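Local structure of putative mandelate racemase (Bordetella bronchiseptica, 3OZY) at residues V40-D43 against E44-G48; H334-L337 against M338-A342. The protein is of unknown function but, as a magnesium-binding member of the enolase superfamily that takes up m-xylarate, probably acts on sugar-acid-like carboxylates. All blocks are in the same frame, centred on the assembly; numbering follows the deposited sequence.

Contact 1 of 2, residues V40-D43 against E44-G48; sequences VRTD and EGVTG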
loop_
_atom_site.group_PDB
_atom_site.type_symbol
_atom_site.label_atom_id
_atom_site.label_comp_id
_atom_site.label_asym_id
_atom_site.label_seq_id
_atom_site.Cartn_x
_atom_site.Cartn_y
_atom_site.Cartn_z
ATOM N N VAL A 40 -16.782 -12.629 -11.678
ATOM C CA VAL A 40 -15.877 -13.569 -12.330
ATOM C C VAL A 40 -16.705 -14.597 -13.086
ATOM O O VAL A 40 -17.535 -15.294 -12.501
ATOM C CB VAL A 40 -14.963 -14.282 -11.310
ATOM C CG1 VAL A 40 -14.131 -15.371 -12.000
ATOM C CG2 VAL A 40 -14.064 -13.269 -10.606
ATOM N N ARG A 41 -16.485 -14.669 -14.395
ATOM C CA ARG A 41 -17.236 -15.580 -15.252
ATOM C C ARG A 41 -16.382 -16.764 -15.677
ATOM O O ARG A 41 -15.158 -16.671 -15.737
ATOM C CB ARG A 41 -17.725 -14.846 -16.500
ATOM C CG ARG A 41 -18.685 -13.703 -16.215
ATOM C CD ARG A 41 -19.075 -13.015 -17.513
ATOM N NE ARG A 41 -20.147 -12.040 -17.331
ATOM C CZ ARG A 41 -20.707 -11.358 -18.327
ATOM N NH1 ARG A 41 -20.292 -11.541 -19.574
ATOM N NH2 ARG A 41 -21.679 -10.494 -18.078
ATOM N N THR A 42 -17.044 -17.876 -15.984
ATOM C CA THR A 42 -16.354 -19.076 -16.453
ATOM C C THR A 42 -16.962 -19.599 -17.747
ATOM O O THR A 42 -18.068 -19.214 -18.138
ATOM C CB THR A 42 -16.416 -20.223 -15.431
ATOM O OG1 THR A 42 -17.782 -20.516 -15.116
ATOM C CG2 THR A 42 -15.647 -19.866 -14.154
ATOM N N ASP A 43 -16.234 -20.503 -18.389
ATOM C CA ASP A 43 -16.679 -21.094 -19.648
ATOM C C ASP A 43 -18.015 -21.829 -19.537
ATOM O O ASP A 43 -18.797 -21.834 -20.486
ATOM C CB ASP A 43 -15.588 -21.988 -20.259
ATOM C CG ASP A 43 -15.067 -23.060 -19.299
ATOM O OD1 ASP A 43 -15.439 -23.073 -18.101
ATOM O OD2 ASP A 43 -14.267 -23.902 -19.760
ATOM N N GLU A 44 -18.285 -22.434 -18.384
ATOM C CA GLU A 44 -19.523 -23.184 -18.189
ATOM C C GLU A 44 -20.637 -22.361 -17.537
ATOM O O GLU A 44 -21.687 -22.895 -17.178
ATOM C CB GLU A 44 -19.260 -24.457 -17.379
ATOM C CG GLU A 44 -18.279 -25.417 -18.039
ATOM C CD GLU A 44 -18.833 -26.040 -19.306
ATOM O OE1 GLU A 44 -20.073 -26.129 -19.433
ATOM O OE2 GLU A 44 -18.030 -26.443 -20.173
ATOM N N GLY A 45 -20.403 -21.063 -17.379
ATOM C CA GLY A 45 -21.433 -20.160 -16.903
ATOM C C GLY A 45 -21.647 -20.114 -15.400
ATOM O O GLY A 45 -22.670 -19.599 -14.941
ATOM N N VAL A 46 -20.706 -20.653 -14.627
ATOM C CA VAL A 46 -20.754 -20.492 -13.173
ATOM C C VAL A 46 -20.058 -19.182 -12.825
ATOM O O VAL A 46 -18.904 -18.963 -13.199
ATOM C CB VAL A 46 -20.062 -21.640 -12.427
ATOM C CG1 VAL A 46 -20.225 -21.462 -10.916
ATOM C CG2 VAL A 46 -20.628 -22.988 -12.874
ATOM N N THR A 47 -20.772 -18.312 -12.121
ATOM C CA THR A 47 -20.297 -16.958 -11.859
ATOM C C THR A 47 -20.140 -16.716 -10.365
ATOM O O THR A 47 -20.948 -17.188 -9.572
ATOM C CB THR A 47 -21.286 -15.924 -12.428
ATOM O OG1 THR A 47 -21.384 -16.097 -13.847
ATOM C CG2 THR A 47 -20.821 -14.507 -12.133
ATOM N N GLY A 48 -19.087 -15.995 -9.986
ATOM C CA GLY A 48 -18.942 -15.532 -8.614
ATOM C C GLY A 48 -18.910 -14.018 -8.559
ATOM O O GLY A 48 -18.447 -13.372 -9.496
HETATM O O HOH W 1 -19.950 -17.473 -15.812
#

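Contact 2 of 2, residues H334-L337 against M338-A342; sequences HNDL and MTRLA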
loop_
_atom_site.group_PDB
_atom_site.type_symbol
_atom_site.label_atom_id
_atom_site.label_comp_id
_atom_site.label_asym_id
_atom_site.label_seq_id
_atom_site.Cartn_x
_atom_site.Cartn_y
_atom_site.Cartn_z
ATOM N N HIS A 334 -27.248 5.475 6.268
ATOM C CA HIS A 334 -27.975 5.431 5.006
ATOM C C HIS A 334 -27.115 4.841 3.893
ATOM O O HIS A 334 -26.109 5.426 3.512
ATOM C CB HIS A 334 -28.434 6.827 4.599
ATOM C CG HIS A 334 -29.259 6.821 3.358
ATOM N ND1 HIS A 334 -30.633 6.937 3.379
ATOM C CD2 HIS A 334 -28.913 6.649 2.061
ATOM C CE1 HIS A 334 -31.094 6.863 2.143
ATOM N NE2 HIS A 334 -30.070 6.692 1.325
ATOM N N ASN A 335 -27.530 3.702 3.355
ATOM C CA ASN A 335 -26.700 2.997 2.386
ATOM C C ASN A 335 -27.519 2.030 1.547
ATOM O O ASN A 335 -27.842 0.931 1.990
ATOM C CB ASN A 335 -25.583 2.246 3.126
ATOM C CG ASN A 335 -24.575 1.634 2.191
ATOM O OD1 ASN A 335 -24.751 1.633 0.973
ATOM N ND2 ASN A 335 -23.495 1.098 2.760
ATOM N N ASP A 336 -27.853 2.445 0.327
ATOM C CA ASP A 336 -28.623 1.588 -0.567
ATOM C C ASP A 336 -27.908 0.277 -0.883
ATOM O O ASP A 336 -28.547 -0.713 -1.233
ATOM C CB ASP A 336 -28.955 2.305 -1.877
ATOM C CG ASP A 336 -29.920 3.455 -1.694
ATOM O OD1 ASP A 336 -30.657 3.484 -0.678
ATOM O OD2 ASP A 336 -29.930 4.325 -2.595
ATOM N N LEU A 337 -26.582 0.263 -0.767
ATOM C CA LEU A 337 -25.834 -0.965 -1.012
ATOM C C LEU A 337 -26.023 -2.003 0.096
ATOM O O LEU A 337 -25.654 -3.172 -0.072
ATOM C CB LEU A 337 -24.352 -0.665 -1.237
ATOM C CG LEU A 337 -24.066 0.325 -2.366
ATOM C CD1 LEU A 337 -22.585 0.673 -2.362
ATOM C CD2 LEU A 337 -24.515 -0.204 -3.732
ATOM N N MET A 338 -26.616 -1.577 1.214
ATOM C CA MET A 338 -26.954 -2.483 2.314
ATOM C C MET A 338 -28.386 -3.002 2.234
ATOM O O MET A 338 -28.752 -3.937 2.951
ATOM C CB MET A 338 -26.775 -1.787 3.663
ATOM C CG MET A 338 -25.326 -1.630 4.089
ATOM S SD MET A 338 -24.505 -3.200 4.434
ATOM C CE MET A 338 -25.391 -3.704 5.911
ATOM N N THR A 339 -29.208 -2.388 1.394
ATOM C CA THR A 339 -30.636 -2.715 1.392
ATOM C C THR A 339 -31.161 -3.200 0.048
ATOM O O THR A 339 -32.039 -4.058 0.001
ATOM C CB THR A 339 -31.496 -1.500 1.812
ATOM O OG1 THR A 339 -31.235 -0.405 0.929
ATOM C CG2 THR A 339 -31.189 -1.079 3.247
ATOM N N ARG A 340 -30.635 -2.656 -1.043
ATOM C CA ARG A 340 -31.249 -2.866 -2.357
ATOM C C ARG A 340 -30.403 -3.634 -3.370
ATOM O O ARG A 340 -30.877 -3.977 -4.456
ATOM C CB ARG A 340 -31.682 -1.520 -2.945
ATOM C CG ARG A 340 -32.852 -0.889 -2.203
ATOM C CD ARG A 340 -33.043 0.578 -2.573
ATOM N NE ARG A 340 -33.291 0.757 -3.999
ATOM C CZ ARG A 340 -33.245 1.930 -4.624
ATOM N NH1 ARG A 340 -32.962 3.034 -3.947
ATOM N NH2 ARG A 340 -33.477 1.997 -5.929
ATOM N N LEU A 341 -29.150 -3.909 -3.027
ATOM C CA LEU A 341 -28.274 -4.627 -3.943
ATOM C C LEU A 341 -28.595 -6.114 -3.997
ATOM O O LEU A 341 -28.529 -6.732 -5.065
ATOM C CB LEU A 341 -26.809 -4.432 -3.540
ATOM C CG LEU A 341 -25.784 -5.175 -4.392
ATOM C CD1 LEU A 341 -25.848 -4.726 -5.845
ATOM C CD2 LEU A 341 -24.385 -4.973 -3.828
ATOM N N ALA A 342 -28.929 -6.692 -2.849
ATOM C CA ALA A 342 -29.126 -8.134 -2.763
ATOM C C ALA A 342 -30.292 -8.523 -1.867
ATOM O O ALA A 342 -30.795 -7.715 -1.094
ATOM C CB ALA A 342 -27.847 -8.807 -2.279
HETATM O O HOH W 2 -31.249 2.297 1.658
HETATM O O HOH W 3 -33.104 4.858 -1.274
HETATM O O HOH W 4 -28.253 -4.871 -0.474
#

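Contact 1 of 2, residues V40-D43 against E44-G48
Val40 and Gly48 form an antiparallel hydrogen-bonded pair, and from there the chain runs out through Asp43 and comes back, the two arms 173° apart in direction. Val40 N and Gly48 O bond at 2.8 Å, and the return bond runs from Gly48 N to Val40 O. That carbonyl also meets Thr47 CA at 3.3 Å in a CA-H...O contact, with the methyl CG2 of Thr47 close by. At the far end a type I beta turn from Thr42 to Gly45 reverses the chain, closed by the bond from Gly45 N to Thr42 O at 3.1 Å.

Between turn and strand pair, the side chain of Thr42 takes over. Its hydroxyl sits between the backbone N and the carbonyl carbon (chi1 56°), which aims OG1 across the loop to donate to Val46 O at 2.7 Å, in the carbonyl plane and on a lone pair. A water fills in beside it: it accepts from Thr42 N, is hydrogen-bonded to Thr47 OG1 at 2.8 Å and gives a weak bond to Val46 O. At the tip the carboxylates of Asp43 and Glu44 are turned 66° from each other, with Asp43 OD2 and Glu44 OE2 4.6 Å apart; Asp43 OD1 is taken by Lys4 N. Val40, Thr42 and Val46 all touch Leu117 of helix 102-122. The whole is a beta hairpin joining strands 32-42 and 48-50 in the three-stranded antiparallel sheet of the enolase-type N-terminal domain.

Contact 2 of 2, residues H334-L337 against M338-A342
Asp336 O takes two backbone N-H groups at once. Arg340 N comes to it at 2.9 Å, close to the carbonyl plane, whereas Thr339 N approaches from well above that plane at 3.2 Å. One residue earlier Asn335 O accepts from Met338 N, also at 2.9 Å. Asn335 starts the turn with its side chain too: CG lies anti to the backbone N (chi1 -173°), and OD1 takes Leu337 N at 2.9 Å, closing an Asx turn. The amide nitrogen ND2 packs on Met338 CG at 3.5 Å while bonding to Asp331 and Asn307. These tight turns belong to the long connection that follows barrel strand 328-331 and leads to the short strand 352-353. Buried Leu337 and Leu341 lean on Phe369 of helix 367-372 and on Met35 of strand 32-42, and Met338 lies against Ile309 and Val312 of helix 309-321. On the outer side Asp336 and Arg340 run alongside each other, pointing the same way, their flat groups 58° apart; the salt bridge from OD2 of Asp336 to NH1 of Arg340 is long, 3.6 Å. Two waters donate to Asp336 OD1, one of them hydrogen-bonded to Thr339 OG1 at 2.8 Å, the other accepting weakly from Arg340 NH1.

In the fold
Both contacts are local turns and both are partly buried, contact 2 the more so: its Asn335, Leu337, Met338 and Leu341 are buried, whereas the Asp43-Gly45 tip of contact 1 is exposed. They belong to different domains. Contact 1 lies at the edge of the N-terminal domain, about 26 Å between its centre and that of the chain; contact 2 lies closer in, at about 15 Å, on a barrel connection. They do not touch, yet strand 32-42 links them: its last residues supply one arm of 40-48, while Arg33 and Met35 near its start pack against 334-342. Contact 1 relies on paired backbone, contact 2 on successive carbonyls in tight turns, with opposite charges meeting instead of like ones.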